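Local coordinates for dally-like protein (Drosophila melanogaster, PDB 3ODN), which is a glypican with a role in Hedgehog signaling, probably a cell-surface heparan sulfate proteoglycan, whose core is an elongated helical bundle, at residues L147-F152 with I301-Q305. The protein carries 2 engineered substitutions. Sequence-based numbering, arbitrary orientation.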
loop_
_atom_site.group_PDB
_atom_site.type_symbol
_atom_site.label_atom_id
_atom_site.label_comp_id
_atom_site.label_asym_id
_atom_site.label_seq_id
_atom_site.Cartn_x
_atom_site.Cartn_y
_atom_site.Cartn_z
ATOM N N LEU A 147 -10.986 12.290 29.313
ATOM C CA LEU A 147 -12.280 12.876 29.007
ATOM C C LEU A 147 -13.294 12.569 30.106
ATOM O O LEU A 147 -13.988 13.475 30.554
ATOM C CB LEU A 147 -12.750 12.385 27.619
ATOM C CG LEU A 147 -14.064 12.912 27.053
ATOM C CD1 LEU A 147 -14.018 14.408 26.811
ATOM C CD2 LEU A 147 -14.406 12.198 25.782
ATOM N N TYR A 148 -13.319 11.322 30.598
ATOM C CA TYR A 148 -14.189 10.871 31.692
ATOM C C TYR A 148 -13.893 11.565 33.036
ATOM O O TYR A 148 -14.830 11.915 33.760
ATOM C CB TYR A 148 -14.073 9.337 31.823
ATOM C CG TYR A 148 -14.583 8.731 33.111
ATOM C CD1 TYR A 148 -15.920 8.851 33.483
ATOM C CD2 TYR A 148 -13.749 7.967 33.921
ATOM C CE1 TYR A 148 -16.402 8.262 34.650
ATOM C CE2 TYR A 148 -14.227 7.349 35.076
ATOM C CZ TYR A 148 -15.552 7.508 35.444
ATOM O OH TYR A 148 -16.022 6.911 36.592
ATOM N N GLN A 149 -12.598 11.708 33.386
ATOM C CA GLN A 149 -12.174 12.317 34.647
ATOM C C GLN A 149 -12.549 13.781 34.695
ATOM O O GLN A 149 -13.138 14.218 35.694
ATOM C CB GLN A 149 -10.679 12.099 34.911
ATOM C CG GLN A 149 -10.392 10.832 35.720
ATOM C CD GLN A 149 -8.921 10.690 35.974
ATOM O OE1 GLN A 149 -8.341 11.367 36.828
ATOM N NE2 GLN A 149 -8.275 9.829 35.219
ATOM N N LYS A 150 -12.297 14.506 33.573
ATOM C CA LYS A 150 -12.644 15.915 33.388
ATOM C C LYS A 150 -14.151 16.096 33.504
ATOM O O LYS A 150 -14.605 16.993 34.206
ATOM C CB LYS A 150 -12.197 16.416 31.999
ATOM C CG LYS A 150 -10.694 16.494 31.781
ATOM C CD LYS A 150 -9.992 17.576 32.582
ATOM C CE LYS A 150 -8.605 17.803 32.042
ATOM N NZ LYS A 150 -8.640 18.379 30.671
ATOM N N MET A 151 -14.916 15.242 32.814
ATOM C CA MET A 151 -16.374 15.295 32.786
ATOM C C MET A 151 -17.032 14.905 34.098
ATOM O O MET A 151 -18.080 15.466 34.417
ATOM C CB MET A 151 -16.934 14.469 31.628
ATOM C CG MET A 151 -16.805 15.153 30.296
ATOM S SD MET A 151 -17.511 14.161 28.981
ATOM C CE MET A 151 -19.276 14.371 29.349
ATOM N N PHE A 152 -16.434 13.956 34.858
ATOM C CA PHE A 152 -16.987 13.558 36.149
ATOM C C PHE A 152 -16.877 14.750 37.098
ATOM O O PHE A 152 -17.876 15.131 37.715
ATOM C CB PHE A 152 -16.292 12.302 36.720
ATOM C CG PHE A 152 -16.823 11.883 38.076
ATOM C CD1 PHE A 152 -16.207 12.316 39.247
ATOM C CD2 PHE A 152 -17.983 11.123 38.184
ATOM C CE1 PHE A 152 -16.731 11.980 40.502
ATOM C CE2 PHE A 152 -18.500 10.776 39.442
ATOM C CZ PHE A 152 -17.869 11.206 40.591
ATOM N N ILE A 301 -20.033 11.720 24.687
ATOM C CA ILE A 301 -20.243 12.786 25.652
ATOM C C ILE A 301 -21.718 12.827 26.148
ATOM O O ILE A 301 -21.950 12.893 27.358
ATOM C CB ILE A 301 -19.707 14.138 25.095
ATOM C CG1 ILE A 301 -18.149 14.186 25.183
ATOM C CG2 ILE A 301 -20.358 15.348 25.797
ATOM C CD1 ILE A 301 -17.397 15.371 24.427
ATOM N N MET A 302 -22.701 12.756 25.212
ATOM C CA MET A 302 -24.144 12.752 25.522
ATOM C C MET A 302 -24.519 11.498 26.304
ATOM O O MET A 302 -25.392 11.564 27.158
ATOM C CB MET A 302 -24.989 12.845 24.245
ATOM C CG MET A 302 -25.040 14.237 23.650
ATOM S SD MET A 302 -26.275 14.389 22.332
ATOM C CE MET A 302 -25.388 13.633 20.921
ATOM N N ASN A 303 -23.834 10.357 26.025
ATOM C CA ASN A 303 -24.016 9.077 26.724
ATOM C C ASN A 303 -23.658 9.236 28.193
ATOM O O ASN A 303 -24.291 8.605 29.038
ATOM C CB ASN A 303 -23.161 7.970 26.095
ATOM C CG ASN A 303 -23.725 7.320 24.848
ATOM O OD1 ASN A 303 -24.725 7.758 24.257
ATOM N ND2 ASN A 303 -23.058 6.264 24.399
ATOM N N PHE A 304 -22.652 10.096 28.494
ATOM C CA PHE A 304 -22.232 10.425 29.863
ATOM C C PHE A 304 -23.258 11.363 30.508
ATOM O O PHE A 304 -23.623 11.144 31.659
ATOM C CB PHE A 304 -20.830 11.073 29.892
ATOM C CG PHE A 304 -20.229 11.251 31.270
ATOM C CD1 PHE A 304 -19.306 10.344 31.765
ATOM C CD2 PHE A 304 -20.578 12.337 32.070
ATOM C CE1 PHE A 304 -18.757 10.509 33.044
ATOM C CE2 PHE A 304 -20.028 12.499 33.343
ATOM C CZ PHE A 304 -19.115 11.588 33.816
ATOM N N GLN A 305 -23.676 12.428 29.785
ATOM C CA GLN A 305 -24.635 13.439 30.247
ATOM C C GLN A 305 -26.002 12.829 30.594
ATOM O O GLN A 305 -26.503 13.049 31.703
ATOM C CB GLN A 305 -24.797 14.566 29.209
ATOM C CG GLN A 305 -23.569 15.458 29.035
ATOM C CD GLN A 305 -23.693 16.403 27.856
ATOM O OE1 GLN A 305 -23.943 16.001 26.703
ATOM N NE2 GLN A 305 -23.464 17.681 28.112
#
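Ile301 meets Leu147 and Met151 where two helices of the all-alpha glypican core, 136-155 and 293-306, pack far from the centre of the chain. The short segments run in the same general direction, their axes 11.4 Å apart at closest approach and crossing at -38°. The contact is apolar, without hydrogen bonds. Ile301 CD1 lies 4.2 Å from Leu147 CD1. Its CG1 and CG2 branches receive the end of Met151, whose CE is 3.8 Å from Ile301 CG2. Phe304 has the largest share of the contact, Met151 next. With CG anti to the backbone N (chi1 -171°), the Phe304 ring reaches across to helix 136-155. Met151 CB sits over one face, 4.2 Å from the Phe304 ring centroid, in a CH-pi contact. Met151 SD approaches the same ring obliquely, a Met-aromatic contact, and CE reaches on past SD to lie against Phe304 CB and CD2. Tyr148 CD1 comes 3.3 Å from Phe304 CE1, the rings rim to rim with planes 66° apart. At the far end of the ring, Phe304 CZ rests 3.7 Å from Phe152 CA. Pro178, from a loop, and Ile311 of helix 308-318 touch the Phe304 side chain. With an alanine in place of Phe304, Met151 would probably lose its aromatic partner and a gap would open between the helices. Gln305 adds little: its CG lies 4.4 Å from Met151 CE.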